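Local coordinates for cytoplasmic protein (Cryptococcus neoformans var. grubii serotype A, PDB 7LPO) that probably hydrolyses steryl beta-glucosides, as a sterylglucosidase of glycosyl hydrolase family 5, at residues 276-285 and 296-304. Residues are numbered along the deposited sequence; the frame is centred on the assembly and turned at random.
Sequences LIGCKDLAVI and SPTPIEGMR
Leu276 and Leu282 share one side-chain shape, CG anti to the carbonyl carbon (chi1 -69° in both) with chi2 extended, which together carry CD2 of each to the ring of Pro299. Leu282 CD2 presses on Pro299 CB at 3.5 Å, tighter than usual for two carbons, while Leu276 CD2 reaches the same CB at 4.0 Å. The other branch of Leu276, CD1, meets the extended Met303 tip to tip, 3.8 Å from CE. Thr298, with chi1 at 64°, holds OG1 between its own N and carbonyl carbon, where it accepts from Glu301 N; CG2 is left to lie against Ala283 O and Val284 CA. Glu301 OE1 in turn accepts from Thr298 N, completing a capping box. The first turn of the helix is also tied across the contact by one bent hydrogen bond, Ile300 N to Leu282 O (3.0 Å, 141° at the hydrogen), so the turn 281-284, itself braced by the Asx turn of Asp281, supplies an acceptor to a helix-end N-H. One water bridges Ala283 O and Thr298 OG1 (2.6 and 2.7 Å). Further along, Ile285 CD1 sits 3.3 Å from Ser296 O. Gln209 of helix 206-221 touches Leu276 and Pro299, and Trp374 touches Ile300 and Met303. Taken together, this is a capping-box helix N-terminus, that of helix 299-306, packed against the long loop that follows strand 263-267 of the family's TIM barrel.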
loop_
_atom_site.group_PDB
_atom_site.type_symbol
_atom_site.label_atom_id
_atom_site.label_comp_id
_atom_site.label_asym_id
_atom_site.label_seq_id
_atom_site.Cartn_x
_atom_site.Cartn_y
_atom_site.Cartn_z
ATOM N N LEU A 276 7.094 -11.143 16.185
ATOM C CA LEU A 276 8.173 -11.038 17.150
ATOM C C LEU A 276 9.526 -11.412 16.564
ATOM O O LEU A 276 10.522 -11.414 17.294
ATOM C CB LEU A 276 7.863 -11.921 18.351
ATOM C CG LEU A 276 6.693 -11.407 19.191
ATOM C CD1 LEU A 276 6.275 -12.438 20.210
ATOM C CD2 LEU A 276 7.073 -10.091 19.865
ATOM N N ILE A 277 9.586 -11.715 15.266
ATOM C CA ILE A 277 10.811 -12.217 14.662
ATOM C C ILE A 277 11.879 -11.136 14.705
ATOM O O ILE A 277 11.664 -10.009 14.240
ATOM C CB ILE A 277 10.559 -12.659 13.216
ATOM C CG1 ILE A 277 9.579 -13.826 13.150
ATOM C CG2 ILE A 277 11.862 -13.040 12.563
ATOM C CD1 ILE A 277 8.944 -13.978 11.777
ATOM N N GLY A 278 13.044 -11.482 15.238
ATOM C CA GLY A 278 14.116 -10.528 15.385
ATOM C C GLY A 278 14.068 -9.712 16.651
ATOM O O GLY A 278 14.951 -8.875 16.855
ATOM N N CYS A 279 13.071 -9.919 17.508
ATOM C CA CYS A 279 13.036 -9.188 18.765
ATOM C C CYS A 279 14.291 -9.509 19.561
ATOM O O CYS A 279 14.612 -10.679 19.781
ATOM C CB CYS A 279 11.796 -9.547 19.579
ATOM S SG CYS A 279 11.682 -8.571 21.116
ATOM N N LYS A 280 15.010 -8.467 19.976
ATOM C CA LYS A 280 16.254 -8.668 20.711
ATOM C C LYS A 280 16.004 -8.932 22.189
ATOM O O LYS A 280 16.781 -9.647 22.827
ATOM C CB LYS A 280 17.162 -7.445 20.545
ATOM C CG LYS A 280 17.504 -7.119 19.099
ATOM C CD LYS A 280 18.401 -8.184 18.490
ATOM C CE LYS A 280 18.636 -7.938 16.998
ATOM N NZ LYS A 280 17.798 -8.837 16.135
ATOM N N ASP A 281 14.928 -8.380 22.742
ATOM C CA ASP A 281 14.691 -8.433 24.180
ATOM C C ASP A 281 13.194 -8.262 24.401
ATOM O O ASP A 281 12.655 -7.166 24.212
ATOM C CB ASP A 281 15.496 -7.348 24.888
ATOM C CG ASP A 281 15.463 -7.478 26.395
ATOM O OD1 ASP A 281 14.689 -8.307 26.911
ATOM O OD2 ASP A 281 16.221 -6.740 27.065
ATOM N N LEU A 282 12.528 -9.340 24.795
ATOM C CA LEU A 282 11.084 -9.310 24.961
ATOM C C LEU A 282 10.635 -8.462 26.144
ATOM O O LEU A 282 9.426 -8.271 26.326
ATOM C CB LEU A 282 10.571 -10.739 25.120
ATOM C CG LEU A 282 10.669 -11.592 23.852
ATOM C CD1 LEU A 282 10.576 -13.062 24.190
ATOM C CD2 LEU A 282 9.587 -11.196 22.868
ATOM N N ALA A 283 11.560 -7.949 26.945
ATOM C CA ALA A 283 11.191 -7.155 28.108
ATOM C C ALA A 283 11.074 -5.668 27.798
ATOM O O ALA A 283 10.697 -4.893 28.680
ATOM C CB ALA A 283 12.210 -7.365 29.230
ATOM N N VAL A 284 11.371 -5.244 26.578
ATOM C CA VAL A 284 11.372 -3.826 26.256
ATOM C C VAL A 284 10.840 -3.600 24.850
ATOM O O VAL A 284 10.904 -4.480 23.988
ATOM C CB VAL A 284 12.791 -3.227 26.386
ATOM C CG1 VAL A 284 13.303 -3.355 27.809
ATOM C CG2 VAL A 284 13.742 -3.923 25.422
ATOM N N ILE A 285 10.302 -2.405 24.632
ATOM C CA ILE A 285 10.054 -1.882 23.295
ATOM C C ILE A 285 11.290 -1.090 22.876
ATOM O O ILE A 285 11.664 -0.139 23.579
ATOM C CB ILE A 285 8.808 -0.991 23.264
ATOM C CG1 ILE A 285 7.536 -1.840 23.356
ATOM C CG2 ILE A 285 8.797 -0.146 21.987
ATOM C CD1 ILE A 285 6.318 -1.061 23.766
ATOM N N SER A 296 1.124 1.005 25.171
ATOM C CA SER A 296 2.091 0.205 24.421
ATOM C C SER A 296 2.732 -0.830 25.334
ATOM O O SER A 296 3.806 -0.601 25.905
ATOM C CB SER A 296 3.154 1.097 23.783
ATOM O OG SER A 296 2.552 2.172 23.073
ATOM N N PRO A 297 2.108 -1.988 25.490
ATOM C CA PRO A 297 2.751 -3.047 26.281
ATOM C C PRO A 297 3.995 -3.570 25.575
ATOM O O PRO A 297 4.045 -3.662 24.346
ATOM C CB PRO A 297 1.672 -4.131 26.405
ATOM C CG PRO A 297 0.608 -3.783 25.431
ATOM C CD PRO A 297 0.736 -2.324 25.066
ATOM N N THR A 298 5.026 -3.863 26.366
ATOM C CA THR A 298 6.168 -4.609 25.865
ATOM C C THR A 298 5.700 -6.001 25.449
ATOM O O THR A 298 4.608 -6.428 25.832
ATOM C CB THR A 298 7.234 -4.712 26.949
ATOM O OG1 THR A 298 6.712 -5.461 28.056
ATOM C CG2 THR A 298 7.635 -3.319 27.439
ATOM N N PRO A 299 6.501 -6.736 24.675
ATOM C CA PRO A 299 6.093 -8.113 24.327
ATOM C C PRO A 299 5.724 -8.959 25.540
ATOM O O PRO A 299 4.694 -9.648 25.515
ATOM C CB PRO A 299 7.318 -8.663 23.579
ATOM C CG PRO A 299 7.948 -7.443 22.966
ATOM C CD PRO A 299 7.736 -6.327 23.977
ATOM N N ILE A 300 6.504 -8.900 26.620
ATOM C CA ILE A 300 6.202 -9.743 27.773
ATOM C C ILE A 300 4.986 -9.208 28.528
ATOM O O ILE A 300 4.157 -9.984 29.020
ATOM C CB ILE A 300 7.432 -9.876 28.690
ATOM C CG1 ILE A 300 7.122 -10.825 29.851
ATOM C CG2 ILE A 300 7.851 -8.520 29.230
ATOM C CD1 ILE A 300 6.794 -12.226 29.432
ATOM N N GLU A 301 4.845 -7.883 28.625
ATOM C CA GLU A 301 3.636 -7.336 29.233
ATOM C C GLU A 301 2.393 -7.772 28.466
ATOM O O GLU A 301 1.349 -8.034 29.067
ATOM C CB GLU A 301 3.705 -5.812 29.304
ATOM C CG GLU A 301 4.663 -5.284 30.360
ATOM C CD GLU A 301 4.708 -3.754 30.409
ATOM O OE1 GLU A 301 4.483 -3.099 29.361
ATOM O OE2 GLU A 301 4.969 -3.204 31.505
ATOM N N GLY A 302 2.482 -7.848 27.136
ATOM C CA GLY A 302 1.328 -8.251 26.350
ATOM C C GLY A 302 0.966 -9.711 26.551
ATOM O O GLY A 302 -0.216 -10.069 26.560
ATOM N N MET A 303 1.979 -10.571 26.706
ATOM C CA MET A 303 1.738 -11.975 27.013
ATOM C C MET A 303 1.070 -12.136 28.376
ATOM O O MET A 303 0.137 -12.932 28.525
ATOM C CB MET A 303 3.056 -12.748 26.969
ATOM C CG MET A 303 3.660 -12.886 25.570
ATOM S SD MET A 303 5.344 -13.553 25.590
ATOM C CE MET A 303 5.796 -13.373 23.863
ATOM N N ARG A 304 1.541 -11.403 29.387
ATOM C CA ARG A 304 0.874 -11.444 30.685
ATOM C C ARG A 304 -0.564 -10.971 30.568
ATOM O O ARG A 304 -1.472 -11.553 31.175
ATOM C CB ARG A 304 1.616 -10.584 31.701
ATOM C CG ARG A 304 2.979 -11.120 32.107
ATOM C CD ARG A 304 3.782 -10.011 32.750
ATOM N NE ARG A 304 5.143 -10.417 33.082
ATOM C CZ ARG A 304 6.155 -9.568 33.233
ATOM N NH1 ARG A 304 5.955 -8.265 33.068
ATOM N NH2 ARG A 304 7.364 -10.026 33.542
HETATM O O HOH W 1 8.490 -5.123 30.122
#